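Local coordinates for endoglucanase (Uncultured bacterium, PDB 3X17), which hydrolyses internal beta-1,4-glucosidic bonds of cellulose as a family 9 glycoside hydrolase built on an (alpha/alpha)6 barrel, at residues Phe205-Leu210 with Val219-Asp224; Glu199-Ala204 with Ala553-Ser558. One frame throughout, in Å; residues are numbered along the deposited sequence.

Contact 1. Residues Phe205-Leu210 with Val219-Asp224; sequences FADGQL and VPDILD. With CA (calcium ion), chain D.
A calcium site joins D207, in the loop 205-210, to V219, just ahead of helix 221-235, and to D221 and D224 in its first turn. D207 OD1 lies 2.5 Å from the calcium ion and V219 O 2.3 Å from it, with D221 OD1 and D224 OD2 binding as well; E214 and N217, from the intervening loop, complete the six protein ligands. With CG of D207 anti to the backbone N (chi1 -171°), the carboxylate extends to the ion, while its OD2 accepts from the backbone N of G218. D221 faces two ways. Its OD1 also takes the N-H of G208 at 3.0 Å, from well above the carboxylate plane, and its OD2 takes the N-H of L210 at 2.8 Å on the anti side, 19° out of that plane. These bonds, with S215 OG on OD2, hold the carboxylate's rotation and probably offset part of the negative charge around the ion. The loop itself makes a type II beta turn from A206 to Q209, and P220 occupies the N-cap position of the helix. A206 O, which closes the turn by accepting from Q209 N, also receives a weak bond from D221 N, and a water donates to A206 O and Q209 OE1 while accepting from I222 N. Next to these polar contacts the F205 ring crosses I222 obliquely, CD1 lying 3.6 Å from I222 CB. Cutting F205 back to alanine is likely to leave I222 CB and CG2 without their aromatic partner and to open a gap toward Y198, L120 and V550. L210 adds its CB, 3.7 Å from D221 CB, beside the carboxylate stem.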
loop_
_atom_site.group_PDB
_atom_site.type_symbol
_atom_site.label_atom_id
_atom_site.label_comp_id
_atom_site.label_asym_id
_atom_site.label_seq_id
_atom_site.Cartn_x
_atom_site.Cartn_y
_atom_site.Cartn_z
ATOM N N PHE A 205 11.301 4.673 12.463
ATOM C CA PHE A 205 10.417 3.795 13.233
ATOM C C PHE A 205 10.949 3.525 14.648
ATOM O O PHE A 205 11.862 2.713 14.823
ATOM C CB PHE A 205 10.279 2.451 12.511
ATOM C CG PHE A 205 9.547 2.523 11.209
ATOM C CD1 PHE A 205 8.170 2.644 11.178
ATOM C CD2 PHE A 205 10.227 2.345 10.013
ATOM C CE1 PHE A 205 7.480 2.649 9.960
ATOM C CE2 PHE A 205 9.553 2.358 8.803
ATOM C CZ PHE A 205 8.178 2.453 8.783
ATOM N N ALA A 206 10.276 4.050 15.662
ATOM C CA ALA A 206 10.715 3.828 17.032
ATOM C C ALA A 206 9.753 2.975 17.867
ATOM O O ALA A 206 8.554 2.925 17.600
ATOM C CB ALA A 206 11.007 5.187 17.730
ATOM N N ASP A 207 10.273 2.383 18.938
ATOM C CA ASP A 207 9.426 1.944 20.046
ATOM C C ASP A 207 8.567 3.120 20.498
ATOM O O ASP A 207 9.054 4.256 20.587
ATOM C CB ASP A 207 10.285 1.408 21.204
ATOM C CG ASP A 207 9.458 0.732 22.282
ATOM O OD1 ASP A 207 8.273 0.427 22.049
ATOM O OD2 ASP A 207 9.987 0.524 23.392
ATOM N N GLY A 208 7.271 2.859 20.673
ATOM C CA GLY A 208 6.318 3.846 21.178
ATOM C C GLY A 208 5.804 4.780 20.109
ATOM O O GLY A 208 4.869 5.533 20.346
ATOM N N GLN A 209 6.394 4.730 18.919
ATOM C CA GLN A 209 5.931 5.559 17.796
ATOM C C GLN A 209 4.413 5.580 17.567
ATOM O O GLN A 209 3.839 6.630 17.241
ATOM C CB GLN A 209 6.629 5.186 16.496
ATOM C CG GLN A 209 6.171 6.067 15.295
ATOM C CD GLN A 209 6.660 5.521 13.973
ATOM O OE1 GLN A 209 7.009 4.347 13.873
ATOM N NE2 GLN A 209 6.718 6.377 12.954
ATOM N N LEU A 210 3.757 4.430 17.707
ATOM C CA LEU A 210 2.432 4.265 17.124
ATOM C C LEU A 210 1.328 4.224 18.171
ATOM O O LEU A 210 0.164 3.948 17.852
ATOM C CB LEU A 210 2.386 3.004 16.239
ATOM C CG LEU A 210 3.289 3.112 15.010
ATOM C CD1 LEU A 210 3.339 1.797 14.178
ATOM C CD2 LEU A 210 2.869 4.314 14.161
ATOM N N VAL A 219 10.659 -2.693 21.345
ATOM C CA VAL A 219 10.654 -3.105 19.935
ATOM C C VAL A 219 9.940 -2.013 19.091
ATOM O O VAL A 219 8.870 -1.529 19.462
ATOM C CB VAL A 219 9.943 -4.480 19.781
ATOM C CG1 VAL A 219 9.939 -4.963 18.334
ATOM C CG2 VAL A 219 10.573 -5.558 20.728
ATOM N N PRO A 220 10.514 -1.641 17.937
ATOM C CA PRO A 220 9.804 -0.660 17.112
ATOM C C PRO A 220 8.361 -1.076 16.884
ATOM O O PRO A 220 8.106 -2.240 16.584
ATOM C CB PRO A 220 10.585 -0.695 15.795
ATOM C CG PRO A 220 11.999 -1.083 16.253
ATOM C CD PRO A 220 11.701 -2.170 17.254
ATOM N N ASP A 221 7.431 -0.148 17.077
ATOM C CA ASP A 221 6.006 -0.442 17.051
ATOM C C ASP A 221 5.588 -1.033 15.710
ATOM O O ASP A 221 4.694 -1.857 15.658
ATOM C CB ASP A 221 5.191 0.831 17.331
ATOM C CG ASP A 221 5.149 1.173 18.801
ATOM O OD1 ASP A 221 5.809 0.459 19.574
ATOM O OD2 ASP A 221 4.510 2.172 19.175
ATOM N N ILE A 222 6.188 -0.566 14.619
ATOM C CA ILE A 222 5.849 -1.096 13.291
ATOM C C ILE A 222 6.092 -2.603 13.281
ATOM O O ILE A 222 5.308 -3.351 12.709
ATOM C CB ILE A 222 6.657 -0.424 12.134
ATOM C CG1 ILE A 222 6.128 -0.885 10.746
ATOM C CG2 ILE A 222 8.119 -0.797 12.231
ATOM C CD1 ILE A 222 4.679 -0.505 10.471
ATOM N N LEU A 223 7.096 -3.063 14.034
ATOM C CA LEU A 223 7.374 -4.506 14.151
ATOM C C LEU A 223 6.390 -5.234 15.066
ATOM O O LEU A 223 5.963 -6.333 14.758
ATOM C CB LEU A 223 8.817 -4.773 14.608
ATOM C CG LEU A 223 9.902 -4.236 13.661
ATOM C CD1 LEU A 223 11.279 -4.676 14.115
ATOM C CD2 LEU A 223 9.622 -4.655 12.226
ATOM N N ASP A 224 5.941 -4.583 16.127
ATOM C CA ASP A 224 4.812 -5.111 16.880
ATOM C C ASP A 224 3.586 -5.265 15.991
ATOM O O ASP A 224 2.884 -6.266 16.083
ATOM C CB ASP A 224 4.484 -4.240 18.083
ATOM C CG ASP A 224 5.593 -4.255 19.118
ATOM O OD1 ASP A 224 6.099 -5.355 19.462
ATOM O OD2 ASP A 224 6.038 -3.153 19.480
HETATM CA CA CA D . 7.026 -1.383 20.858
HETATM O O HOH W 1 7.626 1.946 14.937
#

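Contact 2. Residues Glu199-Ala204 with Ala553-Ser558; sequences ELYPQA and AAHFAS
Y201 and H555 make the polar link between the end of helix 184-200 and the C-terminal helix 543-558. Y201 OH and H555 ND1 are 2.7 Å apart in a hydrogen bond in which either could be the donor. The hydroxyl meets the imidazole at its edge, in the ring plane, and the two rings stand almost perpendicular, at 89°. CG of H555 lies anti to the backbone N (chi1 -179°), which carries ND1 out to the phenol; on the far side of the imidazole, NE2 has a weak hydrogen bond to E459. Within the helix, the S558 hydroxyl turns back to donate to A554 O at 3.0 Å.

The aromatic contacts come next. H555 CA sits over one face of the Y201 ring in a CH-pi contact, 3.7 Å from the centroid and 11° off the ring normal. CB of L200 covers the opposite face, so the phenol lies between the preceding residue and helix 543-558, and F551 adds an edge-to-face ring contact.

Apolar contacts are made by the alanines. A554 CB touches Y201 CD2 at 3.9 Å, and A204 CB approaches S558 CB at 4.0 Å. NE2 of Q203 also lies alongside S558 CB. Together these contacts pack the 3-10 segment 202-204 and the preceding helix end against the last helix of the chain, one helix end against another helix within the (alpha/alpha)6 barrel fold of family 9 glycoside hydrolases.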
loop_
_atom_site.group_PDB
_atom_site.type_symbol
_atom_site.label_atom_id
_atom_site.label_comp_id
_atom_site.label_asym_id
_atom_site.label_seq_id
_atom_site.Cartn_x
_atom_site.Cartn_y
_atom_site.Cartn_z
ATOM N N GLU A 199 13.109 -2.208 7.458
ATOM C CA GLU A 199 14.476 -2.622 7.158
ATOM C C GLU A 199 15.284 -1.525 6.455
ATOM O O GLU A 199 16.443 -1.317 6.756
ATOM C CB GLU A 199 14.452 -3.872 6.270
ATOM C CG GLU A 199 15.814 -4.539 6.108
ATOM C CD GLU A 199 15.690 -5.933 5.551
ATOM O OE1 GLU A 199 14.921 -6.131 4.576
ATOM O OE2 GLU A 199 16.383 -6.839 6.065
ATOM N N LEU A 200 14.681 -0.877 5.470
ATOM C CA LEU A 200 15.347 0.177 4.721
ATOM C C LEU A 200 15.346 1.513 5.464
ATOM O O LEU A 200 16.303 2.254 5.363
ATOM C CB LEU A 200 14.730 0.337 3.313
ATOM C CG LEU A 200 15.157 -0.766 2.345
ATOM C CD1 LEU A 200 14.377 -0.677 1.013
ATOM C CD2 LEU A 200 16.715 -0.733 2.134
ATOM N N TYR A 201 14.341 1.765 6.293
ATOM C CA TYR A 201 14.238 3.066 6.963
ATOM C C TYR A 201 14.020 2.966 8.474
ATOM O O TYR A 201 13.089 3.560 9.009
ATOM C CB TYR A 201 13.114 3.890 6.322
ATOM C CG TYR A 201 13.163 3.897 4.796
ATOM C CD1 TYR A 201 14.195 4.522 4.120
ATOM C CD2 TYR A 201 12.182 3.263 4.044
ATOM C CE1 TYR A 201 14.252 4.515 2.733
ATOM C CE2 TYR A 201 12.206 3.279 2.668
ATOM C CZ TYR A 201 13.246 3.889 2.013
ATOM O OH TYR A 201 13.269 3.905 0.642
ATOM N N PRO A 202 14.896 2.236 9.175
ATOM C CA PRO A 202 14.708 1.952 10.608
ATOM C C PRO A 202 14.655 3.223 11.450
ATOM O O PRO A 202 14.033 3.240 12.527
ATOM C CB PRO A 202 15.945 1.110 10.982
ATOM C CG PRO A 202 16.994 1.446 9.934
ATOM C CD PRO A 202 16.185 1.740 8.652
ATOM N N GLN A 203 15.273 4.296 10.954
ATOM C CA GLN A 203 15.341 5.541 11.720
ATOM C C GLN A 203 13.993 6.291 11.698
ATOM O O GLN A 203 13.708 7.096 12.595
ATOM C CB GLN A 203 16.517 6.436 11.254
ATOM C CG GLN A 203 16.434 6.934 9.798
ATOM C CD GLN A 203 16.679 5.831 8.741
ATOM O OE1 GLN A 203 16.756 4.646 9.059
ATOM N NE2 GLN A 203 16.826 6.239 7.485
ATOM N N ALA A 204 13.103 5.910 10.777
ATOM C CA ALA A 204 11.734 6.443 10.823
ATOM C C ALA A 204 10.813 5.728 11.830
ATOM O O ALA A 204 9.728 6.198 12.125
ATOM C CB ALA A 204 11.117 6.479 9.441
ATOM N N ALA A 553 6.145 6.624 2.267
ATOM C CA ALA A 553 6.102 7.674 3.259
ATOM C C ALA A 553 7.341 7.576 4.154
ATOM O O ALA A 553 7.937 8.612 4.534
ATOM C CB ALA A 553 4.836 7.571 4.089
ATOM N N ALA A 554 7.725 6.346 4.493
ATOM C CA ALA A 554 8.887 6.149 5.365
ATOM C C ALA A 554 10.190 6.645 4.700
ATOM O O ALA A 554 11.041 7.238 5.362
ATOM C CB ALA A 554 9.014 4.692 5.783
ATOM N N HIS A 555 10.316 6.449 3.388
ATOM C CA HIS A 555 11.429 7.027 2.650
ATOM C C HIS A 555 11.544 8.547 2.869
ATOM O O HIS A 555 12.622 9.070 3.146
ATOM C CB HIS A 555 11.335 6.717 1.157
ATOM C CG HIS A 555 12.485 7.273 0.364
ATOM N ND1 HIS A 555 13.619 6.539 0.075
ATOM C CD2 HIS A 555 12.701 8.515 -0.139
ATOM C CE1 HIS A 555 14.475 7.301 -0.583
ATOM N NE2 HIS A 555 13.946 8.503 -0.725
ATOM N N PHE A 556 10.430 9.258 2.774
ATOM C CA PHE A 556 10.496 10.696 2.876
ATOM C C PHE A 556 10.416 11.231 4.307
ATOM O O PHE A 556 10.708 12.399 4.543
ATOM C CB PHE A 556 9.467 11.328 1.951
ATOM C CG PHE A 556 9.804 11.166 0.492
ATOM C CD1 PHE A 556 10.814 11.920 -0.076
ATOM C CD2 PHE A 556 9.236 10.149 -0.260
ATOM C CE1 PHE A 556 11.145 11.766 -1.414
ATOM C CE2 PHE A 556 9.554 9.992 -1.590
ATOM C CZ PHE A 556 10.504 10.831 -2.180
ATOM N N ALA A 557 10.136 10.361 5.272
ATOM C CA ALA A 557 10.127 10.748 6.678
ATOM C C ALA A 557 11.533 10.659 7.253
ATOM O O ALA A 557 11.793 11.175 8.326
ATOM C CB ALA A 557 9.211 9.845 7.477
ATOM N N SER A 558 12.410 9.957 6.582
ATOM C CA SER A 558 13.702 9.760 7.163
ATOM C C SER A 558 14.832 10.494 6.447
ATOM O O SER A 558 15.819 10.851 7.041
ATOM C CB SER A 558 13.998 8.277 7.277
ATOM O OG SER A 558 13.880 7.670 6.048
#

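Overall arrangement
Contact 1 and contact 2 lie about 12 Å apart, centre to centre, on the same side of the chain's centre. Residues 199-204 run directly into 205-210, so one continuous connection from helix 184-200 to helix 221-235 serves both. Along the chain, contact 1 is local and is nested within the long span of chain that contact 2 brings together, whose second segment follows some 350 residues later. The two touch, for instance, where F205 CZ meets A554 CB, 3.8 Å apart, and helix 115-130 packs on both through L120. The calcium-bound loop is thereby packed, through F205, against helices 543-558 and 115-130 of the catalytic domain.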